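Local coordinates for ancestral D-type dye decolorizing peroxidase (Geotrichum candidum, PDB 7ANV), which probably uses hydrogen peroxide to oxidise dyes and other aromatic substrates at a haem, as a fungal D-type dye-decolorizing peroxidase, at residues F248-K253 with N403-I408. Residues are numbered along the deposited sequence; the frame is centred on the assembly and turned at random.
With HEM (protoporphyrin IX containing Fe), chain B.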
ATOM      1  N   PHE A 248       7.319  -8.780   5.931  1.00 16.67           N
ATOM      2  CA  PHE A 248       5.945  -8.639   6.466  1.00 16.66           C
ATOM      3  C   PHE A 248       5.056  -7.973   5.413  1.00 17.15           C
ATOM      4  O   PHE A 248       5.426  -6.923   4.837  1.00 17.39           O
ATOM      5  CB  PHE A 248       5.949  -7.858   7.776  1.00 17.36           C
ATOM      6  CG  PHE A 248       6.645  -8.607   8.869  1.00 17.60           C
ATOM      7  CD1 PHE A 248       5.931  -9.529   9.610  1.00 18.62           C
ATOM      8  CD2 PHE A 248       7.982  -8.375   9.161  1.00 17.82           C
ATOM      9  CE1 PHE A 248       6.561 -10.278  10.601  1.00 18.98           C
ATOM     10  CE2 PHE A 248       8.600  -9.115  10.159  1.00 18.49           C
ATOM     11  CZ  PHE A 248       7.880 -10.020  10.905  1.00 18.80           C
ATOM     12  N   LEU A 249       3.935  -8.641   5.152  1.00 16.37           N
ATOM     13  CA  LEU A 249       2.898  -8.240   4.201  1.00 16.87           C
ATOM     14  C   LEU A 249       1.767  -7.617   5.006  1.00 17.19           C
ATOM     15  O   LEU A 249       1.066  -8.335   5.700  1.00 17.11           O
ATOM     16  CB  LEU A 249       2.430  -9.497   3.471  1.00 17.34           C
ATOM     17  CG  LEU A 249       1.546  -9.332   2.229  1.00 16.86           C
ATOM     18  CD1 LEU A 249       1.408 -10.653   1.496  1.00 17.39           C
ATOM     19  CD2 LEU A 249       0.174  -8.746   2.506  1.00 17.49           C
ATOM     20  N   VAL A 250       1.546  -6.332   4.832  1.00 16.95           N
ATOM     21  CA  VAL A 250       0.352  -5.639   5.380  1.00 17.41           C
ATOM     22  C   VAL A 250      -0.723  -5.637   4.304  1.00 17.84           C
ATOM     23  O   VAL A 250      -0.480  -5.080   3.227  1.00 17.77           O
ATOM     24  CB  VAL A 250       0.685  -4.203   5.812  1.00 17.76           C
ATOM     25  CG1 VAL A 250      -0.598  -3.484   6.204  1.00 18.24           C
ATOM     26  CG2 VAL A 250       1.747  -4.171   6.911  1.00 17.80           C
ATOM     27  N   PHE A 251      -1.893  -6.168   4.638  1.00 17.77           N
ATOM     28  CA  PHE A 251      -3.083  -6.118   3.773  1.00 17.40           C
ATOM     29  C   PHE A 251      -4.136  -5.197   4.394  1.00 17.11           C
ATOM     30  O   PHE A 251      -4.493  -5.410   5.533  1.00 18.38           O
ATOM     31  CB  PHE A 251      -3.612  -7.529   3.498  1.00 17.70           C
ATOM     32  CG  PHE A 251      -4.729  -7.536   2.484  1.00 17.26           C
ATOM     33  CD1 PHE A 251      -6.034  -7.272   2.883  1.00 18.95           C
ATOM     34  CD2 PHE A 251      -4.486  -7.834   1.145  1.00 17.26           C
ATOM     35  CE1 PHE A 251      -7.064  -7.234   1.944  1.00 19.07           C
ATOM     36  CE2 PHE A 251      -5.511  -7.777   0.200  1.00 17.88           C
ATOM     37  CZ  PHE A 251      -6.789  -7.492   0.608  1.00 19.06           C
ATOM     38  N   ARG A 252      -4.651  -4.253   3.619  1.00 17.45           N
ATOM     39  CA  ARG A 252      -5.818  -3.448   3.997  1.00 18.10           C
ATOM     40  C   ARG A 252      -6.789  -3.353   2.822  1.00 17.90           C
ATOM     41  O   ARG A 252      -6.388  -2.954   1.734  1.00 18.21           O
ATOM     42  CB  ARG A 252      -5.413  -2.015   4.368  1.00 18.83           C
ATOM     43  CG  ARG A 252      -4.368  -1.904   5.450  1.00 19.16           C
ATOM     44  CD  ARG A 252      -4.979  -1.806   6.814  1.00 19.58           C
ATOM     45  NE  ARG A 252      -5.556  -0.493   7.056  1.00 19.60           N
ATOM     46  CZ  ARG A 252      -6.441  -0.186   8.012  1.00 19.67           C
ATOM     47  NH1 ARG A 252      -7.003  -1.116   8.778  1.00 20.61           N
ATOM     48  NH2 ARG A 252      -6.778   1.088   8.180  1.00 19.28           N
ATOM     49  N   LYS A 253      -8.027  -3.731   3.065  1.00 17.92           N
ATOM     50  CA  LYS A 253      -9.124  -3.467   2.116  1.00 18.38           C
ATOM     51  C   LYS A 253      -9.644  -2.056   2.379  1.00 17.55           C
ATOM     52  O   LYS A 253     -10.203  -1.808   3.470  1.00 18.52           O
ATOM     53  CB  LYS A 253     -10.225  -4.519   2.236  1.00 19.29           C
ATOM     54  CG  LYS A 253     -11.340  -4.287   1.242  1.00 20.47           C
ATOM     55  CD  LYS A 253     -12.535  -5.217   1.375  1.00 21.48           C
ATOM     56  CE  LYS A 253     -13.641  -4.697   0.482  1.00 22.65           C
ATOM     57  NZ  LYS A 253     -14.896  -5.483   0.583  1.00 23.33           N
ATOM     58  N   ASN A 403       7.899   0.187  11.969  1.00 19.93           N
ATOM     59  CA  ASN A 403       8.727   1.246  11.355  1.00 19.99           C
ATOM     60  C   ASN A 403       8.120   1.740  10.046  1.00 20.26           C
ATOM     61  O   ASN A 403       8.403   2.892   9.667  1.00 20.97           O
ATOM     62  CB  ASN A 403      10.149   0.767  11.070  1.00 21.94           C
ATOM     63  CG  ASN A 403      10.989   0.626  12.311  1.00 23.68           C
ATOM     64  OD1 ASN A 403      10.599   1.099  13.370  1.00 25.87           O
ATOM     65  ND2 ASN A 403      12.140  -0.024  12.191  1.00 24.04           N
ATOM     66  N   GLY A 404       7.390   0.865   9.346  1.00 19.25           N
ATOM     67  CA  GLY A 404       6.803   1.118   8.023  1.00 18.48           C
ATOM     68  C   GLY A 404       5.350   1.492   8.089  1.00 18.39           C
ATOM     69  O   GLY A 404       5.041   2.619   8.564  1.00 19.90           O
ATOM     70  N   PHE A 405       4.476   0.602   7.630  1.00 18.16           N
ATOM     71  CA  PHE A 405       3.022   0.851   7.544  1.00 17.40           C
ATOM     72  C   PHE A 405       2.517   1.579   8.810  1.00 17.45           C
ATOM     73  O   PHE A 405       1.821   2.591   8.690  1.00 17.07           O
ATOM     74  CB  PHE A 405       2.239  -0.443   7.359  1.00 18.02           C
ATOM     75  CG  PHE A 405       0.765  -0.228   7.513  1.00 18.01           C
ATOM     76  CD1 PHE A 405       0.038   0.425   6.543  1.00 18.04           C
ATOM     77  CD2 PHE A 405       0.110  -0.630   8.654  1.00 19.01           C
ATOM     78  CE1 PHE A 405      -1.319   0.636   6.691  1.00 18.70           C
ATOM     79  CE2 PHE A 405      -1.251  -0.452   8.783  1.00 18.55           C
ATOM     80  CZ  PHE A 405      -1.968   0.215   7.818  1.00 18.30           C
ATOM     81  N   GLN A 406       2.772   1.042   9.994  1.00 17.69           N
ATOM     82  CA  GLN A 406       2.157   1.609  11.231  1.00 17.90           C
ATOM     83  C   GLN A 406       2.642   3.047  11.470  1.00 18.46           C
ATOM     84  O   GLN A 406       1.851   3.894  11.922  1.00 18.37           O
ATOM     85  CB  GLN A 406       2.484   0.792  12.463  1.00 18.67           C
ATOM     86  CG  GLN A 406       1.663  -0.479  12.604  1.00 18.56           C
ATOM     87  CD  GLN A 406       2.034  -1.188  13.883  1.00 19.78           C
ATOM     88  OE1 GLN A 406       3.203  -1.351  14.199  1.00 19.95           O
ATOM     89  NE2 GLN A 406       1.046  -1.578  14.674  1.00 19.97           N
ATOM     90  N   PHE A 407       3.923   3.298  11.261  1.00 18.27           N
ATOM     91  CA  PHE A 407       4.522   4.624  11.515  1.00 18.71           C
ATOM     92  C   PHE A 407       3.925   5.628  10.532  1.00 18.20           C
ATOM     93  O   PHE A 407       3.517   6.732  10.915  1.00 17.06           O
ATOM     94  CB  PHE A 407       6.036   4.521  11.423  1.00 19.30           C
ATOM     95  CG  PHE A 407       6.713   5.595  12.225  1.00 20.57           C
ATOM     96  CD1 PHE A 407       6.902   5.457  13.586  1.00 22.12           C
ATOM     97  CD2 PHE A 407       7.101   6.774  11.618  1.00 21.71           C
ATOM     98  CE1 PHE A 407       7.529   6.447  14.329  1.00 22.92           C
ATOM     99  CE2 PHE A 407       7.716   7.779  12.368  1.00 22.39           C
ATOM    100  CZ  PHE A 407       7.897   7.625  13.715  1.00 23.22           C
ATOM    101  N   ILE A 408       3.905   5.262   9.249  1.00 17.25           N
ATOM    102  CA  ILE A 408       3.348   6.103   8.170  1.00 16.38           C
ATOM    103  C   ILE A 408       1.907   6.443   8.483  1.00 16.77           C
ATOM    104  O   ILE A 408       1.560   7.663   8.454  1.00 17.65           O
ATOM    105  CB  ILE A 408       3.504   5.435   6.806  1.00 16.38           C
ATOM    106  CG1 ILE A 408       4.980   5.247   6.470  1.00 17.17           C
ATOM    107  CG2 ILE A 408       2.773   6.269   5.759  1.00 16.33           C
ATOM    108  CD1 ILE A 408       5.198   4.281   5.321  1.00 17.71           C
TER
HETATM  109  CHA HEM B 601       1.726   7.038  -3.045  1.00 15.84           C
HETATM  110  CHB HEM B 601      -3.088   6.800  -3.532  1.00 18.28           C
HETATM  111  CHC HEM B 601      -3.353   4.347   0.707  1.00 16.89           C
HETATM  112  CHD HEM B 601       1.414   4.983   1.311  1.00 16.42           C
HETATM  113  C1A HEM B 601       0.439   7.165  -3.535  1.00 16.44           C
HETATM  114  C2A HEM B 601       0.100   7.780  -4.765  1.00 17.24           C
HETATM  115  C3A HEM B 601      -1.251   7.734  -4.901  1.00 17.77           C
HETATM  116  C4A HEM B 601      -1.759   7.055  -3.759  1.00 16.97           C
HETATM  117  CMA HEM B 601      -2.079   8.249  -6.067  1.00 18.06           C
HETATM  118  CAA HEM B 601       1.059   8.460  -5.737  1.00 19.14           C
HETATM  119  CBA HEM B 601       1.842   7.523  -6.641  1.00 19.61           C
HETATM  120  CGA HEM B 601       3.276   7.331  -6.237  1.00 23.71           C
HETATM  121  O1A HEM B 601       4.018   8.220  -5.780  1.00 30.60           O
HETATM  122  O2A HEM B 601       3.739   6.248  -6.399  1.00 28.05           O
HETATM  123  C1B HEM B 601      -3.565   6.102  -2.406  1.00 18.15           C
HETATM  124  C2B HEM B 601      -4.940   5.759  -2.210  1.00 17.65           C
HETATM  125  C3B HEM B 601      -5.034   5.057  -1.044  1.00 17.94           C
HETATM  126  C4B HEM B 601      -3.647   4.968  -0.508  1.00 16.50           C
HETATM  127  CMB HEM B 601      -6.089   6.111  -3.114  1.00 19.87           C
HETATM  128  CAB HEM B 601      -6.199   4.422  -0.384  1.00 18.31           C
HETATM  129  CBB HEM B 601      -7.344   4.054  -1.010  1.00 19.31           C
HETATM  130  C1C HEM B 601      -2.068   4.325   1.271  1.00 16.12           C
HETATM  131  C2C HEM B 601      -1.724   3.813   2.531  1.00 17.10           C
HETATM  132  C3C HEM B 601      -0.368   4.035   2.698  1.00 17.26           C
HETATM  133  C4C HEM B 601       0.104   4.671   1.519  1.00 15.89           C
HETATM  134  CMC HEM B 601      -2.687   3.150   3.505  1.00 17.67           C
HETATM  135  CAC HEM B 601       0.522   3.735   3.822  1.00 16.52           C
HETATM  136  CBC HEM B 601       0.083   3.585   5.064  1.00 18.23           C
HETATM  137  C1D HEM B 601       1.866   5.547   0.117  1.00 15.89           C
HETATM  138  C2D HEM B 601       3.307   5.770  -0.090  1.00 15.68           C
HETATM  139  C3D HEM B 601       3.380   6.361  -1.302  1.00 16.54           C
HETATM  140  C4D HEM B 601       1.996   6.486  -1.811  1.00 15.61           C
HETATM  141  CMD HEM B 601       4.498   5.438   0.803  1.00 15.52           C
HETATM  142  CAD HEM B 601       4.644   6.801  -2.008  1.00 16.94           C
HETATM  143  CBD HEM B 601       5.135   8.186  -1.553  1.00 17.79           C
HETATM  144  CGD HEM B 601       6.460   8.531  -2.167  1.00 18.51           C
HETATM  145  O1D HEM B 601       6.555   9.683  -2.663  1.00 17.56           O
HETATM  146  O2D HEM B 601       7.432   7.733  -2.141  1.00 17.74           O
HETATM  147  NA  HEM B 601      -0.719   6.707  -2.918  1.00 17.15           N
HETATM  148  NB  HEM B 601      -2.845   5.599  -1.391  1.00 17.07           N
HETATM  149  NC  HEM B 601      -0.960   4.889   0.676  1.00 17.20           N
HETATM  150  ND  HEM B 601       1.103   6.016  -0.900  1.00 14.43           N
HETATM  151 FE   HEM B 601      -0.805   5.873  -1.132  1.00 17.12          FE
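With its CG anti to the backbone N (chi1 170°), F405 sends its ring out from the first turn of helix 405-413 to meet V250, whose CG1 is likewise anti to its own N. That methyl sits over the centre of one ring face, a CH-pi contact of 3.8 Å from V250 CG1 to the F405 ring centroid, only 11° off the ring normal. The second methyl reaches back to the root of the ring, V250 CG2 lying 3.8 Å from F405 CB. F405 in this way joins the start of helix 405-413 to strand 247-256, an inner strand of the second of the two four-stranded antiparallel sheets of the ferredoxin-like dye-decolorizing peroxidase fold. Bends at chi2 and chi3 bring the R252 side chain across the far end of the ring, where R252 NE lies 3.7 Å from F405 CZ; the guanidinium is tilted 59° from the ring plane, and its polar end is held by a salt bridge to D117 and a hydrogen bond to Q108. F405 and I408 line the haem pocket: F405 CD1 approaches the haem vinyl carbon CBC to 3.5 Å, and I408 CG2, nearly one turn on, touches the same carbon at 3.9 Å.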